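Hypothetical protein (Parabacteroides merdae, PDB 4OO3) is of unknown function but is probably an NAD(P)-dependent oxidoreductase, pairing an N-terminal Rossmann-fold domain with a C-terminal oxidoreductase domain. Local coordinates at residues R55-G58 and F59-A63; L200-P203 and V204-D208; T403-F406 and L407-K411. All coordinates share one frame; numbering follows the deposited sequence.

Three local contacts sample different parts of this two-domain chain. Contact 1 lies toward the end of helix 47-61, within the NAD-binding Rossmann fold, whereas contacts 2 and 3 come from the later part of the sequence, which belongs to the C-terminal oxidoreductase family. Contact 2 is nevertheless tied to the helix of contact 1, because W205 bonds to D48 near the start of helix 47-61; the nearest atoms of the two contacts are about 6 Å apart and their centres 23 Å. Contact 3, on helix 395-412, packs on strands of the Rossmann sheet, with its centre 24 Å from that of contact 1. Contacts 2 and 3 are farthest apart, 30 Å between centres.

Contact 1 of 3, residues R55-G58 and F59-A63; sequences RIQG and FNTRA
F59 lies over the carbonyl of R55, whose O sits 3.3 Å above the plane of the ring, over its centre, while the same oxygen accepts the backbone N-H of F59 at 3.1 Å. The ring gets there because its CG lies beside the backbone N and opposite the carbonyl carbon (chi1 -56°), which folds it back over the preceding turn. This is the packed side: I56 CD1 approaches F59 CD2 at 4.4 Å, and A25 of helix 22-26 touches both side chains. The helix is the crossover of a beta-alpha-beta unit, running from strand 38-43 to strand 70-75 in the Rossmann domain, and here it comes to its last turn. The opposite character appears at Q57 and T61, both solvent-exposed. Q57 OE1 receives a weak bond from N60 ND2 at 3.4 Å, the two amide planes standing 80° apart; N60 is held more firmly by T67, which bonds its OD1, and by the carbonyl of W69. T61 OG1 donates to Q57 O at 2.8 Å, a side-chain bond back to the carbonyl four residues earlier, beside a weak one from T61 N. Beyond it R62 leaves the helix and its guanidinium reaches the carbonyls of K29, E64 and N65.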
loop_
_atom_site.group_PDB
_atom_site.type_symbol
_atom_site.label_atom_id
_atom_site.label_comp_id
_atom_site.label_asym_id
_atom_site.label_seq_id
_atom_site.Cartn_x
_atom_site.Cartn_y
_atom_site.Cartn_z
ATOM N N ARG A 55 -11.303 -4.115 -18.056
ATOM C CA ARG A 55 -10.902 -5.040 -17.005
ATOM C C ARG A 55 -12.102 -5.756 -16.418
ATOM O O ARG A 55 -12.070 -6.969 -16.223
ATOM C CB ARG A 55 -10.154 -4.308 -15.899
ATOM C CG ARG A 55 -8.789 -3.805 -16.325
ATOM C CD ARG A 55 -8.230 -2.804 -15.338
ATOM N NE ARG A 55 -7.068 -2.134 -15.915
ATOM C CZ ARG A 55 -6.846 -0.821 -15.915
ATOM N NH1 ARG A 55 -7.677 0.037 -15.323
ATOM N NH2 ARG A 55 -5.748 -0.361 -16.500
ATOM N N ILE A 56 -13.165 -5.003 -16.148
ATOM C CA ILE A 56 -14.401 -5.588 -15.620
ATOM C C ILE A 56 -14.989 -6.620 -16.578
ATOM O O ILE A 56 -15.435 -7.685 -16.152
ATOM C CB ILE A 56 -15.497 -4.536 -15.366
ATOM C CG1 ILE A 56 -15.024 -3.459 -14.381
ATOM C CG2 ILE A 56 -16.762 -5.220 -14.851
ATOM C CD1 ILE A 56 -14.611 -3.972 -13.014
ATOM N N GLN A 57 -15.014 -6.290 -17.865
ATOM C CA GLN A 57 -15.606 -7.178 -18.850
ATOM C C GLN A 57 -14.746 -8.430 -19.042
ATOM O O GLN A 57 -15.279 -9.504 -19.338
ATOM C CB GLN A 57 -15.829 -6.448 -20.178
ATOM C CG GLN A 57 -16.631 -7.242 -21.205
ATOM C CD GLN A 57 -18.059 -7.543 -20.761
ATOM O OE1 GLN A 57 -18.562 -6.965 -19.794
ATOM N NE2 GLN A 57 -18.718 -8.448 -21.474
ATOM N N GLY A 58 -13.428 -8.293 -18.871
ATOM C CA GLY A 58 -12.528 -9.449 -18.816
ATOM C C GLY A 58 -12.879 -10.401 -17.679
ATOM O O GLY A 58 -12.871 -11.623 -17.854
ATOM N N PHE A 59 -13.203 -9.847 -16.512
ATOM C CA PHE A 59 -13.687 -10.663 -15.400
ATOM C C PHE A 59 -15.009 -11.368 -15.748
ATOM O O PHE A 59 -15.219 -12.516 -15.368
ATOM C CB PHE A 59 -13.874 -9.827 -14.122
ATOM C CG PHE A 59 -12.638 -9.080 -13.664
ATOM C CD1 PHE A 59 -11.349 -9.530 -13.967
ATOM C CD2 PHE A 59 -12.770 -7.936 -12.886
ATOM C CE1 PHE A 59 -10.232 -8.833 -13.526
ATOM C CE2 PHE A 59 -11.658 -7.244 -12.439
ATOM C CZ PHE A 59 -10.387 -7.693 -12.755
ATOM N N ASN A 60 -15.892 -10.679 -16.465
ATOM C CA ASN A 60 -17.200 -11.237 -16.844
ATOM C C ASN A 60 -17.121 -12.333 -17.910
ATOM O O ASN A 60 -18.046 -13.124 -18.041
ATOM C CB ASN A 60 -18.142 -10.141 -17.376
ATOM C CG ASN A 60 -18.689 -9.230 -16.290
ATOM O OD1 ASN A 60 -18.456 -9.418 -15.094
ATOM N ND2 ASN A 60 -19.436 -8.219 -16.719
ATOM N N THR A 61 -16.042 -12.359 -18.685
ATOM C CA THR A 61 -15.916 -13.280 -19.823
ATOM C C THR A 61 -14.840 -14.347 -19.621
ATOM O O THR A 61 -14.547 -15.105 -20.541
ATOM C CB THR A 61 -15.572 -12.505 -21.113
ATOM O OG1 THR A 61 -14.426 -11.676 -20.876
ATOM C CG2 THR A 61 -16.737 -11.633 -21.531
ATOM N N ARG A 62 -14.247 -14.409 -18.430
ATOM C CA ARG A 62 -13.160 -15.354 -18.178
ATOM C C ARG A 62 -13.706 -16.765 -17.998
ATOM O O ARG A 62 -14.869 -16.948 -17.648
ATOM C CB ARG A 62 -12.347 -14.941 -16.947
ATOM C CG ARG A 62 -12.972 -15.339 -15.622
ATOM C CD ARG A 62 -12.237 -14.727 -14.441
ATOM N NE ARG A 62 -13.032 -14.880 -13.221
ATOM C CZ ARG A 62 -13.042 -14.032 -12.196
ATOM N NH1 ARG A 62 -12.288 -12.940 -12.205
ATOM N NH2 ARG A 62 -13.820 -14.282 -11.149
ATOM N N ALA A 63 -12.836 -17.751 -18.197
ATOM C CA ALA A 63 -13.229 -19.156 -18.239
ATOM C C ALA A 63 -13.624 -19.732 -16.877
ATOM O O ALA A 63 -14.612 -20.460 -16.788
ATOM C CB ALA A 63 -12.117 -19.987 -18.864
#

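Contact 2 of 3, residues L200-P203 and V204-D208; sequences LTRP and VWYLD
P203 and Y206 close a backbone turn, Y206 N donating to P203 O at 3.0 Å; the donor stands well above the carbonyl plane, 58° out of it, and so misses the lone pairs. R202 and P203 approach this turn in an extended conformation, and at V204 the chain bends into a short 3-10 segment, 204-207. D208 follows at the N-cap of helix 209-212, its OD1 accepting from N210 N and forming a salt bridge with K275. Two side-chain pairs then settle on the turn. R202 extends from CG to NE alongside Y206, its CD 3.8 Å from the centroid of the phenol ring in a CH-pi contact and its guanidinium laid nearly flat on the same ring, the planes 26° apart. CZ lies 4.5 Å from the ring centroid, which makes this a cation-pi stack as well. Y206 presents that face with its CG opposite the backbone N (chi1 -176°). P203 serves W205 in a similar way: CB lies 3.7 Å from the centroid of the five-membered indole ring, over its face, and P203 CG rests against W205 CZ2 at 3.5 Å. The indole NE1 reaches across to D48 of the Rossmann domain, and R202 NE is bound by the carbonyl of L191. The guanidinium thus combines a hydrogen bond to the L191 carbonyl with an aromatic face, which would probably favour its charge and limit its rotation.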
loop_
_atom_site.group_PDB
_atom_site.type_symbol
_atom_site.label_atom_id
_atom_site.label_comp_id
_atom_site.label_asym_id
_atom_site.label_seq_id
_atom_site.Cartn_x
_atom_site.Cartn_y
_atom_site.Cartn_z
ATOM N N LEU A 200 3.024 -3.390 -19.796
ATOM C CA LEU A 200 2.131 -2.833 -18.775
ATOM C C LEU A 200 2.177 -1.310 -18.881
ATOM O O LEU A 200 3.208 -0.696 -18.614
ATOM C CB LEU A 200 2.549 -3.276 -17.370
ATOM N N THR A 201 1.055 -0.717 -19.278
ATOM C CA THR A 201 0.960 0.722 -19.533
ATOM C C THR A 201 0.468 1.473 -18.302
ATOM O O THR A 201 -0.346 0.952 -17.542
ATOM C CB THR A 201 0.013 0.995 -20.725
ATOM O OG1 THR A 201 0.745 0.827 -21.942
ATOM C CG2 THR A 201 -0.574 2.405 -20.701
ATOM N N ARG A 202 0.960 2.699 -18.125
ATOM C CA ARG A 202 0.483 3.597 -17.073
ATOM C C ARG A 202 -0.128 4.859 -17.679
ATOM O O ARG A 202 0.297 5.295 -18.734
ATOM C CB ARG A 202 1.633 3.981 -16.143
ATOM C CG ARG A 202 2.218 2.802 -15.390
ATOM C CD ARG A 202 3.389 3.219 -14.526
ATOM N NE ARG A 202 4.000 2.061 -13.874
ATOM C CZ ARG A 202 3.500 1.445 -12.804
ATOM N NH1 ARG A 202 2.372 1.858 -12.243
ATOM N NH2 ARG A 202 4.135 0.402 -12.290
ATOM N N PRO A 203 -1.122 5.456 -17.003
ATOM C CA PRO A 203 -1.662 6.722 -17.488
ATOM C C PRO A 203 -0.586 7.800 -17.565
ATOM O O PRO A 203 0.378 7.760 -16.800
ATOM C CB PRO A 203 -2.715 7.089 -16.434
ATOM C CG PRO A 203 -2.388 6.274 -15.237
ATOM C CD PRO A 203 -1.773 5.018 -15.757
ATOM N N VAL A 204 -0.746 8.745 -18.489
ATOM C CA VAL A 204 0.217 9.839 -18.648
ATOM C C VAL A 204 0.464 10.604 -17.357
ATOM O O VAL A 204 1.597 10.993 -17.084
ATOM C CB VAL A 204 -0.192 10.854 -19.744
ATOM C CG1 VAL A 204 0.222 10.339 -21.113
ATOM C CG2 VAL A 204 -1.684 11.175 -19.703
ATOM N N TRP A 205 -0.586 10.795 -16.561
ATOM C CA TRP A 205 -0.486 11.597 -15.333
ATOM C C TRP A 205 0.209 10.864 -14.192
ATOM O O TRP A 205 0.488 11.479 -13.155
ATOM C CB TRP A 205 -1.860 12.110 -14.868
ATOM C CG TRP A 205 -2.925 11.072 -14.870
ATOM C CD1 TRP A 205 -3.859 10.865 -15.845
ATOM C CD2 TRP A 205 -3.164 10.082 -13.866
ATOM N NE1 TRP A 205 -4.663 9.812 -15.508
ATOM C CE2 TRP A 205 -4.262 9.313 -14.296
ATOM C CE3 TRP A 205 -2.562 9.771 -12.640
ATOM C CZ2 TRP A 205 -4.770 8.253 -13.547
ATOM C CZ3 TRP A 205 -3.070 8.716 -11.894
ATOM C CH2 TRP A 205 -4.158 7.970 -12.353
ATOM N N TYR A 206 0.478 9.566 -14.363
ATOM C CA TYR A 206 1.221 8.808 -13.360
ATOM C C TYR A 206 2.598 9.429 -13.117
ATOM O O TYR A 206 3.109 9.402 -12.006
ATOM C CB TYR A 206 1.380 7.339 -13.772
ATOM C CG TYR A 206 2.074 6.502 -12.711
ATOM C CD1 TYR A 206 1.351 5.926 -11.670
ATOM C CD2 TYR A 206 3.453 6.302 -12.738
ATOM C CE1 TYR A 206 1.977 5.169 -10.688
ATOM C CE2 TYR A 206 4.088 5.543 -11.760
ATOM C CZ TYR A 206 3.344 4.981 -10.739
ATOM O OH TYR A 206 3.961 4.234 -9.762
ATOM N N LEU A 207 3.187 9.988 -14.162
ATOM C CA LEU A 207 4.509 10.590 -14.072
ATOM C C LEU A 207 4.461 12.077 -13.688
ATOM O O LEU A 207 5.504 12.730 -13.584
ATOM C CB LEU A 207 5.241 10.378 -15.397
ATOM C CG LEU A 207 5.472 8.899 -15.735
ATOM C CD1 LEU A 207 6.055 8.746 -17.129
ATOM C CD2 LEU A 207 6.397 8.246 -14.723
ATOM N N ASP A 208 3.252 12.605 -13.483
ATOM C CA ASP A 208 3.055 13.949 -12.938
ATOM C C ASP A 208 2.852 13.822 -11.431
ATOM O O ASP A 208 1.799 13.367 -10.968
ATOM C CB ASP A 208 1.840 14.616 -13.591
ATOM C CG ASP A 208 1.626 16.061 -13.136
ATOM O OD1 ASP A 208 2.414 16.593 -12.319
ATOM O OD2 ASP A 208 0.645 16.670 -13.607
#

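Contact 3 of 3, residues T403-F406 and L407-K411; sequences TEHF and LDYLK
T403 and L407 supply the shortest of the four backbone bonds that join the two segments, L407 N to T403 O at 2.8 Å, and D408, Y409 and L410 repeat the pattern on E404, H405 and F406, the regular i to i+4 bonding of an alpha-helix. T403 OG1 is itself bonded to the carbonyl of F399, one turn back. Within 407-411, K411 and D408 form a salt bridge, K411 NZ lying 3.0 Å from D408 OD1; the lysine meets the carboxylate on its anti side, 34° out of its plane. Outward from the backbone, H405 and Y409 bring their rings together on the partly exposed flank. The imidazole CG stands opposite its backbone N (chi1 179°), which carries the ring along the helix toward the next turn. There Y409 CD2 sits over one face of the H405 imidazole, 3.2 Å above its plane, and the two ring planes are inclined at 51°, an oblique pairing. A purely apolar pair follows on the buried flank, where L410 places CG over one face of the F406 ring and L410 CD1 lies 3.7 Å from F406 CE2. L407 touches Y32, and its carbonyl accepts a bond from Q34. F406 and L410 both reach V91 of strand 91-94, and they also touch L116 and N114 of strand 114-117, respectively, which places helix 395-412 against two adjacent parallel strands of the Rossmann sheet.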
loop_
_atom_site.group_PDB
_atom_site.type_symbol
_atom_site.label_atom_id
_atom_site.label_comp_id
_atom_site.label_asym_id
_atom_site.label_seq_id
_atom_site.Cartn_x
_atom_site.Cartn_y
_atom_site.Cartn_z
ATOM N N THR A 403 -10.281 -6.332 0.875
ATOM C CA THR A 403 -11.659 -6.049 0.459
ATOM C C THR A 403 -12.662 -6.805 1.332
ATOM O O THR A 403 -13.642 -6.223 1.796
ATOM C CB THR A 403 -11.879 -6.383 -1.034
ATOM O OG1 THR A 403 -10.873 -5.737 -1.824
ATOM C CG2 THR A 403 -13.231 -5.916 -1.500
ATOM N N GLU A 404 -12.392 -8.091 1.563
ATOM C CA GLU A 404 -13.196 -8.933 2.462
ATOM C C GLU A 404 -13.233 -8.390 3.880
ATOM O O GLU A 404 -14.293 -8.373 4.510
ATOM C CB GLU A 404 -12.636 -10.349 2.524
ATOM C CG GLU A 404 -12.838 -11.163 1.262
ATOM C CD GLU A 404 -12.033 -12.450 1.273
ATOM O OE1 GLU A 404 -11.956 -13.096 2.344
ATOM O OE2 GLU A 404 -11.469 -12.807 0.212
ATOM N N HIS A 405 -12.073 -7.966 4.382
ATOM C CA HIS A 405 -11.983 -7.348 5.707
ATOM C C HIS A 405 -12.876 -6.107 5.758
ATOM O O HIS A 405 -13.611 -5.910 6.724
ATOM C CB HIS A 405 -10.520 -7.020 6.065
ATOM C CG HIS A 405 -10.347 -6.358 7.403
ATOM N ND1 HIS A 405 -10.371 -4.987 7.568
ATOM C CD2 HIS A 405 -10.125 -6.876 8.638
ATOM C CE1 HIS A 405 -10.188 -4.689 8.843
ATOM N NE2 HIS A 405 -10.033 -5.818 9.514
ATOM N N PHE A 406 -12.842 -5.303 4.696
ATOM C CA PHE A 406 -13.664 -4.090 4.603
ATOM C C PHE A 406 -15.153 -4.422 4.567
ATOM O O PHE A 406 -15.944 -3.814 5.287
ATOM C CB PHE A 406 -13.264 -3.263 3.369
ATOM C CG PHE A 406 -14.134 -2.057 3.134
ATOM C CD1 PHE A 406 -13.911 -0.875 3.822
ATOM C CD2 PHE A 406 -15.185 -2.108 2.222
ATOM C CE1 PHE A 406 -14.713 0.233 3.602
ATOM C CE2 PHE A 406 -15.990 -1.006 2.006
ATOM C CZ PHE A 406 -15.753 0.169 2.695
ATOM N N LEU A 407 -15.536 -5.395 3.746
ATOM C CA LEU A 407 -16.940 -5.817 3.666
ATOM C C LEU A 407 -17.474 -6.405 4.979
ATOM O O LEU A 407 -18.657 -6.262 5.281
ATOM C CB LEU A 407 -17.139 -6.821 2.527
ATOM C CG LEU A 407 -16.930 -6.283 1.112
ATOM C CD1 LEU A 407 -16.883 -7.430 0.116
ATOM C CD2 LEU A 407 -18.018 -5.288 0.735
ATOM N N ASP A 408 -16.616 -7.079 5.742
ATOM C CA ASP A 408 -16.982 -7.539 7.092
ATOM C C ASP A 408 -17.240 -6.362 8.004
ATOM O O ASP A 408 -18.271 -6.288 8.668
ATOM C CB ASP A 408 -15.864 -8.375 7.729
ATOM C CG ASP A 408 -16.055 -9.852 7.533
ATOM O OD1 ASP A 408 -17.190 -10.333 7.720
ATOM O OD2 ASP A 408 -15.063 -10.535 7.213
ATOM N N TYR A 409 -16.285 -5.442 8.046
ATOM C CA TYR A 409 -16.358 -4.367 9.013
ATOM C C TYR A 409 -17.466 -3.363 8.717
ATOM O O TYR A 409 -17.892 -2.638 9.619
ATOM C CB TYR A 409 -14.981 -3.728 9.242
ATOM C CG TYR A 409 -14.261 -4.475 10.344
ATOM C CD1 TYR A 409 -14.713 -4.386 11.665
ATOM C CD2 TYR A 409 -13.188 -5.318 10.076
ATOM C CE1 TYR A 409 -14.098 -5.085 12.689
ATOM C CE2 TYR A 409 -12.567 -6.023 11.099
ATOM C CZ TYR A 409 -13.024 -5.902 12.402
ATOM O OH TYR A 409 -12.412 -6.595 13.423
ATOM N N LEU A 410 -17.966 -3.354 7.485
ATOM C CA LEU A 410 -19.191 -2.616 7.179
ATOM C C LEU A 410 -20.349 -3.086 8.056
ATOM O O LEU A 410 -21.153 -2.269 8.496
ATOM C CB LEU A 410 -19.578 -2.748 5.698
ATOM C CG LEU A 410 -18.799 -1.908 4.682
ATOM C CD1 LEU A 410 -19.255 -2.254 3.271
ATOM C CD2 LEU A 410 -18.959 -0.418 4.965
ATOM N N LYS A 411 -20.425 -4.394 8.313
ATOM C CA LYS A 411 -21.512 -4.969 9.124
ATOM C C LYS A 411 -21.608 -4.305 10.499
ATOM O O LYS A 411 -22.692 -3.930 10.956
ATOM C CB LYS A 411 -21.305 -6.467 9.356
ATOM C CG LYS A 411 -21.314 -7.359 8.128
ATOM C CD LYS A 411 -21.252 -8.814 8.574
ATOM C CE LYS A 411 -21.243 -9.785 7.408
ATOM N NZ LYS A 411 -19.937 -9.819 6.693
#